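Local structure of enoyl-CoA hydratase/isomerase (Shewanella pealeana, 4KPK) at residues A[111-114]-A[115-119]. The protein probably acts on acyl-CoA thioesters as a crotonase-like enoyl-CoA hydratase or isomerase, its exact substrate and reaction being unestablished. Residues are numbered along the deposited sequence; the frame is centred on the assembly and turned at random.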
HETATM    1  N   MSE A 111      -6.127  34.663  11.729  1.00 34.06           N
HETATM    2  CA  MSE A 111      -5.586  34.089  12.947  1.00 35.40           C
HETATM    3  C   MSE A 111      -4.077  34.170  12.898  1.00 37.61           C
HETATM    4  O   MSE A 111      -3.500  34.169  11.818  1.00 32.34           O
HETATM    5  CB  MSE A 111      -5.993  32.638  13.069  1.00 34.76           C
HETATM    6  CG  MSE A 111      -7.346  32.530  13.754  1.00 41.82           C
HETATM    7 SE   MSE A 111      -7.925  30.620  13.712  1.00 41.07          SE
HETATM    8  CE  MSE A 111      -8.536  30.556  15.574  1.00 56.11           C
ATOM      9  N   ASP A 112      -3.430  34.241  14.067  1.00 34.74           N
ATOM     10  CA  ASP A 112      -1.980  34.101  14.121  1.00 35.62           C
ATOM     11  C   ASP A 112      -1.586  32.599  14.235  1.00 35.08           C
ATOM     12  O   ASP A 112      -2.455  31.698  14.306  1.00 31.39           O
ATOM     13  CB  ASP A 112      -1.394  34.953  15.274  1.00 38.11           C
ATOM     14  CG  ASP A 112      -1.827  34.467  16.671  1.00 39.90           C
ATOM     15  OD1 ASP A 112      -2.285  33.307  16.815  1.00 45.25           O
ATOM     16  OD2 ASP A 112      -1.725  35.266  17.639  1.00 41.25           O
ATOM     17  N   PHE A 113      -0.287  32.321  14.279  1.00 31.69           N
ATOM     18  CA  PHE A 113       0.189  30.937  14.305  1.00 32.10           C
ATOM     19  C   PHE A 113      -0.494  30.088  15.400  1.00 34.12           C
ATOM     20  O   PHE A 113      -1.054  28.983  15.141  1.00 31.22           O
ATOM     21  CB  PHE A 113       1.706  30.868  14.454  1.00 32.89           C
ATOM     22  CG  PHE A 113       2.213  29.468  14.578  1.00 37.91           C
ATOM     23  CD1 PHE A 113       2.096  28.576  13.501  1.00 36.98           C
ATOM     24  CD2 PHE A 113       2.749  29.012  15.777  1.00 36.74           C
ATOM     25  CE1 PHE A 113       2.523  27.272  13.623  1.00 38.14           C
ATOM     26  CE2 PHE A 113       3.168  27.704  15.907  1.00 37.32           C
ATOM     27  CZ  PHE A 113       3.067  26.831  14.834  1.00 37.20           C
ATOM     28  N   GLU A 114      -0.524  30.631  16.609  1.00 32.24           N
ATOM     29  CA  GLU A 114      -0.980  29.865  17.738  1.00 33.42           C
ATOM     30  C   GLU A 114      -2.482  29.584  17.708  1.00 27.29           C
ATOM     31  O   GLU A 114      -2.948  28.551  18.164  1.00 26.23           O
ATOM     32  CB  GLU A 114      -0.587  30.568  19.032  1.00 40.86           C
ATOM     33  CG  GLU A 114      -0.821  29.703  20.254  1.00 50.24           C
ATOM     34  CD  GLU A 114      -1.492  30.458  21.406  1.00 64.79           C
ATOM     35  OE1 GLU A 114      -2.314  31.392  21.157  1.00 70.35           O
ATOM     36  OE2 GLU A 114      -1.191  30.100  22.577  1.00 72.06           O
ATOM     37  N   GLN A 115      -3.247  30.523  17.214  1.00 30.67           N
ATOM     38  CA  GLN A 115      -4.684  30.310  17.100  1.00 32.42           C
ATOM     39  C   GLN A 115      -4.946  29.266  16.029  1.00 31.57           C
ATOM     40  O   GLN A 115      -5.840  28.407  16.172  1.00 30.55           O
ATOM     41  CB  GLN A 115      -5.372  31.606  16.750  1.00 32.40           C
ATOM     42  CG  GLN A 115      -5.351  32.616  17.888  1.00 34.46           C
ATOM     43  CD  GLN A 115      -5.866  33.965  17.394  1.00 34.55           C
ATOM     44  OE1 GLN A 115      -5.428  34.449  16.363  1.00 35.09           O
ATOM     45  NE2 GLN A 115      -6.816  34.555  18.115  1.00 34.44           N
ATOM     46  N   ASN A 116      -4.176  29.362  14.956  1.00 31.39           N
ATOM     47  CA  ASN A 116      -4.244  28.384  13.866  1.00 31.62           C
ATOM     48  C   ASN A 116      -3.888  26.993  14.323  1.00 28.59           C
ATOM     49  O   ASN A 116      -4.499  26.045  13.911  1.00 27.82           O
ATOM     50  CB  ASN A 116      -3.299  28.785  12.733  1.00 33.67           C
ATOM     51  CG  ASN A 116      -3.941  29.709  11.722  1.00 34.69           C
ATOM     52  OD1 ASN A 116      -3.323  30.681  11.279  1.00 44.80           O
ATOM     53  ND2 ASN A 116      -5.162  29.408  11.330  1.00 38.05           N
ATOM     54  N   LEU A 117      -2.887  26.897  15.196  1.00 28.49           N
ATOM     55  CA  LEU A 117      -2.420  25.640  15.700  1.00 28.16           C
ATOM     56  C   LEU A 117      -3.475  24.940  16.539  1.00 28.26           C
ATOM     57  O   LEU A 117      -3.705  23.721  16.372  1.00 27.58           O
ATOM     58  CB  LEU A 117      -1.122  25.833  16.470  1.00 30.82           C
ATOM     59  CG  LEU A 117      -0.351  24.570  16.866  1.00 33.00           C
ATOM     60  CD1 LEU A 117       0.409  23.972  15.683  1.00 34.03           C
ATOM     61  CD2 LEU A 117       0.636  24.887  18.004  1.00 30.47           C
ATOM     62  N   ALA A 118      -4.105  25.707  17.434  1.00 24.74           N
ATOM     63  CA  ALA A 118      -5.224  25.235  18.217  1.00 24.90           C
ATOM     64  C   ALA A 118      -6.355  24.719  17.297  1.00 26.11           C
ATOM     65  O   ALA A 118      -6.882  23.667  17.544  1.00 27.36           O
ATOM     66  CB  ALA A 118      -5.749  26.359  19.120  1.00 24.41           C
ATOM     67  N   ASP A 119      -6.740  25.486  16.269  1.00 28.10           N
ATOM     68  CA  ASP A 119      -7.791  24.999  15.297  1.00 33.54           C
ATOM     69  C   ASP A 119      -7.404  23.652  14.743  1.00 28.23           C
ATOM     70  O   ASP A 119      -8.108  22.688  14.891  1.00 29.33           O
ATOM     71  CB  ASP A 119      -7.912  25.928  14.094  1.00 36.66           C
ATOM     72  CG  ASP A 119      -9.122  26.717  14.134  1.00 48.00           C
ATOM     73  OD1 ASP A 119      -9.209  27.543  15.065  1.00 48.89           O
ATOM     74  OD2 ASP A 119     -10.003  26.485  13.254  1.00 56.20           O
TER
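The selenomethionine M111 lies across the first turn of helix 113-132, its side chain passing over Q115 and N116 to reach D119. With CG anti to the carbonyl carbon (chi1 -87°) and the chain extended through chi2, M111 SE is carried to 3.8 Å from N116 ND2, while the terminal methyl packs on Q115 at 3.5 Å between M111 CE and Q115 CB. The same methyl comes to 3.1 Å between M111 CE and D119 OD1, the two side chains crossing at about a right angle. D119 OD2 makes a weak hydrogen bond to W104 NE1 of the preceding helix, 102-109. D112 occupies the N-cap. Its CG sits between the backbone N and the carbonyl carbon (chi1 66°), which turns D112 OD1 back over the helix start to accept from Q115 N at 3.0 Å. Q115 returns the bond: its OE1 takes the backbone N of D112 at 3.1 Å, the donor lying in the carbonyl plane of the amide. These side chains run roughly perpendicular, with carboxylate and amide planes turned 54° apart. D112 O also receives N116 N, 3.0 Å away, beginning the helical bonding. F113 sets its ring alongside L117, the two side chains running in the same direction, and the ring meets the methyl obliquely, 4.0 Å from F113 CZ to L117 CD1. A second subunit meets this flank, where R270 of that subunit makes a cation-pi contact with the F113 ring and its A269 packs on both F113 and L117. E114 contributes through its backbone, E114 O accepting from A118 N at 3.2 Å. The reciprocal D112–Q115 bonds define a capping box, here starting a long helix of the crotonase-like fold at an intersubunit contact.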